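Local atomic coordinates of 14L protein (Yaba-like disease virus, PDB entry 4EKX), a protein that is a viral interleukin-18-binding protein with an immunoglobulin-like fold, which probably sequesters the host cytokine and so blunts inflammatory signalling. Residues Val19-Arg24 and Glu87-Val92. The protein carries 2 engineered substitutions. Numbering follows the deposited sequence.
Sequences VVLECR and EKLTCV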
loop_
_atom_site.group_PDB
_atom_site.type_symbol
_atom_site.label_atom_id
_atom_site.label_comp_id
_atom_site.label_asym_id
_atom_site.label_seq_id
_atom_site.Cartn_x
_atom_site.Cartn_y
_atom_site.Cartn_z
ATOM N N VAL D 19 -9.679 0.738 -11.638
ATOM C CA VAL D 19 -10.070 1.107 -10.272
ATOM C C VAL D 19 -9.694 0.001 -9.296
ATOM O O VAL D 19 -10.022 -1.157 -9.509
ATOM C CB VAL D 19 -11.597 1.382 -10.181
ATOM C CG1 VAL D 19 -12.092 1.320 -8.745
ATOM C CG2 VAL D 19 -11.934 2.741 -10.824
ATOM N N VAL D 20 -9.003 0.362 -8.218
ATOM C CA VAL D 20 -8.603 -0.631 -7.225
ATOM C C VAL D 20 -9.232 -0.318 -5.877
ATOM O O VAL D 20 -9.113 0.803 -5.387
ATOM C CB VAL D 20 -7.073 -0.652 -7.032
ATOM C CG1 VAL D 20 -6.686 -1.686 -5.968
ATOM C CG2 VAL D 20 -6.373 -0.943 -8.354
ATOM N N LEU D 21 -9.925 -1.306 -5.311
ATOM C CA LEU D 21 -10.444 -1.214 -3.952
ATOM C C LEU D 21 -9.581 -2.103 -3.097
ATOM O O LEU D 21 -9.290 -3.239 -3.474
ATOM C CB LEU D 21 -11.891 -1.697 -3.872
ATOM C CG LEU D 21 -12.793 -1.238 -5.039
ATOM C CD1 LEU D 21 -14.226 -1.690 -4.795
ATOM C CD2 LEU D 21 -12.724 0.276 -5.226
ATOM N N GLU D 22 -9.181 -1.585 -1.941
ATOM C CA GLU D 22 -8.304 -2.320 -1.045
ATOM C C GLU D 22 -9.078 -2.728 0.183
ATOM O O GLU D 22 -9.569 -1.884 0.936
ATOM C CB GLU D 22 -7.120 -1.446 -0.626
ATOM C CG GLU D 22 -6.402 -0.795 -1.808
ATOM C CD GLU D 22 -5.540 0.388 -1.379
ATOM O OE1 GLU D 22 -5.762 0.912 -0.272
ATOM O OE2 GLU D 22 -4.662 0.801 -2.170
ATOM N N CYS D 23 -9.186 -4.032 0.385
ATOM C CA CYS D 23 -9.797 -4.509 1.605
ATOM C C CYS D 23 -8.742 -5.073 2.545
ATOM O O CYS D 23 -7.950 -5.931 2.162
ATOM C CB CYS D 23 -10.861 -5.550 1.310
ATOM S SG CYS D 23 -11.579 -6.177 2.895
ATOM N N ARG D 24 -8.732 -4.568 3.773
ATOM C CA ARG D 24 -7.811 -5.043 4.793
ATOM C C ARG D 24 -8.596 -5.492 6.004
ATOM O O ARG D 24 -9.516 -4.806 6.450
ATOM C CB ARG D 24 -6.834 -3.936 5.211
ATOM C CG ARG D 24 -5.923 -3.454 4.089
ATOM C CD ARG D 24 -5.055 -2.308 4.567
ATOM N NE ARG D 24 -4.127 -1.837 3.542
ATOM C CZ ARG D 24 -4.397 -0.863 2.679
ATOM N NH1 ARG D 24 -5.569 -0.234 2.715
ATOM N NH2 ARG D 24 -3.479 -0.497 1.793
ATOM N N GLU D 87 -23.155 -1.645 -8.276
ATOM C CA GLU D 87 -23.124 -2.946 -7.615
ATOM C C GLU D 87 -22.712 -2.801 -6.154
ATOM O O GLU D 87 -21.790 -2.047 -5.836
ATOM C CB GLU D 87 -22.134 -3.864 -8.337
ATOM C CG GLU D 87 -22.144 -5.313 -7.886
ATOM C CD GLU D 87 -23.325 -6.080 -8.439
ATOM O OE1 GLU D 87 -23.411 -6.237 -9.678
ATOM O OE2 GLU D 87 -24.172 -6.512 -7.632
ATOM N N LYS D 88 -23.402 -3.510 -5.268
ATOM C CA LYS D 88 -22.965 -3.583 -3.872
ATOM C C LYS D 88 -21.793 -4.551 -3.740
ATOM O O LYS D 88 -21.948 -5.756 -3.926
ATOM C CB LYS D 88 -24.111 -4.004 -2.946
ATOM C CG LYS D 88 -23.728 -4.003 -1.457
ATOM C CD LYS D 88 -24.930 -4.339 -0.593
ATOM C CE LYS D 88 -24.547 -4.462 0.870
ATOM N NZ LYS D 88 -25.716 -4.827 1.712
ATOM N N LEU D 89 -20.623 -4.016 -3.394
ATOM C CA LEU D 89 -19.411 -4.816 -3.304
ATOM C C LEU D 89 -19.031 -5.033 -1.837
ATOM O O LEU D 89 -18.854 -4.079 -1.082
ATOM C CB LEU D 89 -18.266 -4.134 -4.058
ATOM C CG LEU D 89 -18.596 -3.706 -5.500
ATOM C CD1 LEU D 89 -17.455 -2.882 -6.093
ATOM C CD2 LEU D 89 -18.892 -4.909 -6.375
ATOM N N THR D 90 -18.916 -6.291 -1.438
ATOM C CA THR D 90 -18.679 -6.608 -0.032
ATOM C C THR D 90 -17.313 -7.229 0.206
ATOM O O THR D 90 -16.915 -8.154 -0.496
ATOM C CB THR D 90 -19.761 -7.575 0.488
ATOM O OG1 THR D 90 -21.044 -6.948 0.387
ATOM C CG2 THR D 90 -19.494 -7.971 1.946
ATOM N N CYS D 91 -16.586 -6.716 1.197
ATOM C CA CYS D 91 -15.408 -7.438 1.677
ATOM C C CYS D 91 -15.684 -8.138 3.007
ATOM O O CYS D 91 -16.267 -7.562 3.922
ATOM C CB CYS D 91 -14.157 -6.566 1.777
ATOM S SG CYS D 91 -12.695 -7.616 2.139
ATOM N N VAL D 92 -15.257 -9.391 3.090
ATOM C CA VAL D 92 -15.581 -10.243 4.224
ATOM C C VAL D 92 -14.306 -10.613 4.955
ATOM O O VAL D 92 -13.320 -10.990 4.329
ATOM C CB VAL D 92 -16.265 -11.542 3.770
ATOM C CG1 VAL D 92 -16.723 -12.378 4.991
ATOM C CG2 VAL D 92 -17.434 -11.233 2.839
#
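The intersheet disulfide of an immunoglobulin-like beta sandwich joins Cys-23 on strand 18-26 to Cys-91 on strand 89-94, with SG 2.0 Å from SG. The CB atoms of both cysteines point toward the opposite strand, and with each SG anti to its backbone N (chi1 178° in Cys-23) the sulfurs meet between the sheets. The S-S torsion of -86° sets the two CB-SG bonds nearly perpendicular, and the CB atoms of Cys-23 and Cys-91 stand 3.5 Å apart. From 6.3 Å between Cys-23 CA and Cys-91 CA, the separation widens to 9.7 Å between Leu-21 CA and Leu-89 CA, bridged by side chains alone: CD1 of Leu-21 meets CD1 of Leu-89 at 3.7 Å, methyl to methyl, the chains crossing at about a right angle. No hydrogen bond links the segments, as expected for facing sheets. Trp-37 of strand 34-39 packs against both Leu-21 and Cys-23, the tryptophan beside the disulfide being a hallmark of immunoglobulin cores. On the outer face of strand 18-26, Arg-24 NH1 reaches Glu-22 OE1 (3.2 Å) from above the carboxylate plane, and the two residues form crossed salt bridges with Glu-22 and Arg-24 of a second subunit.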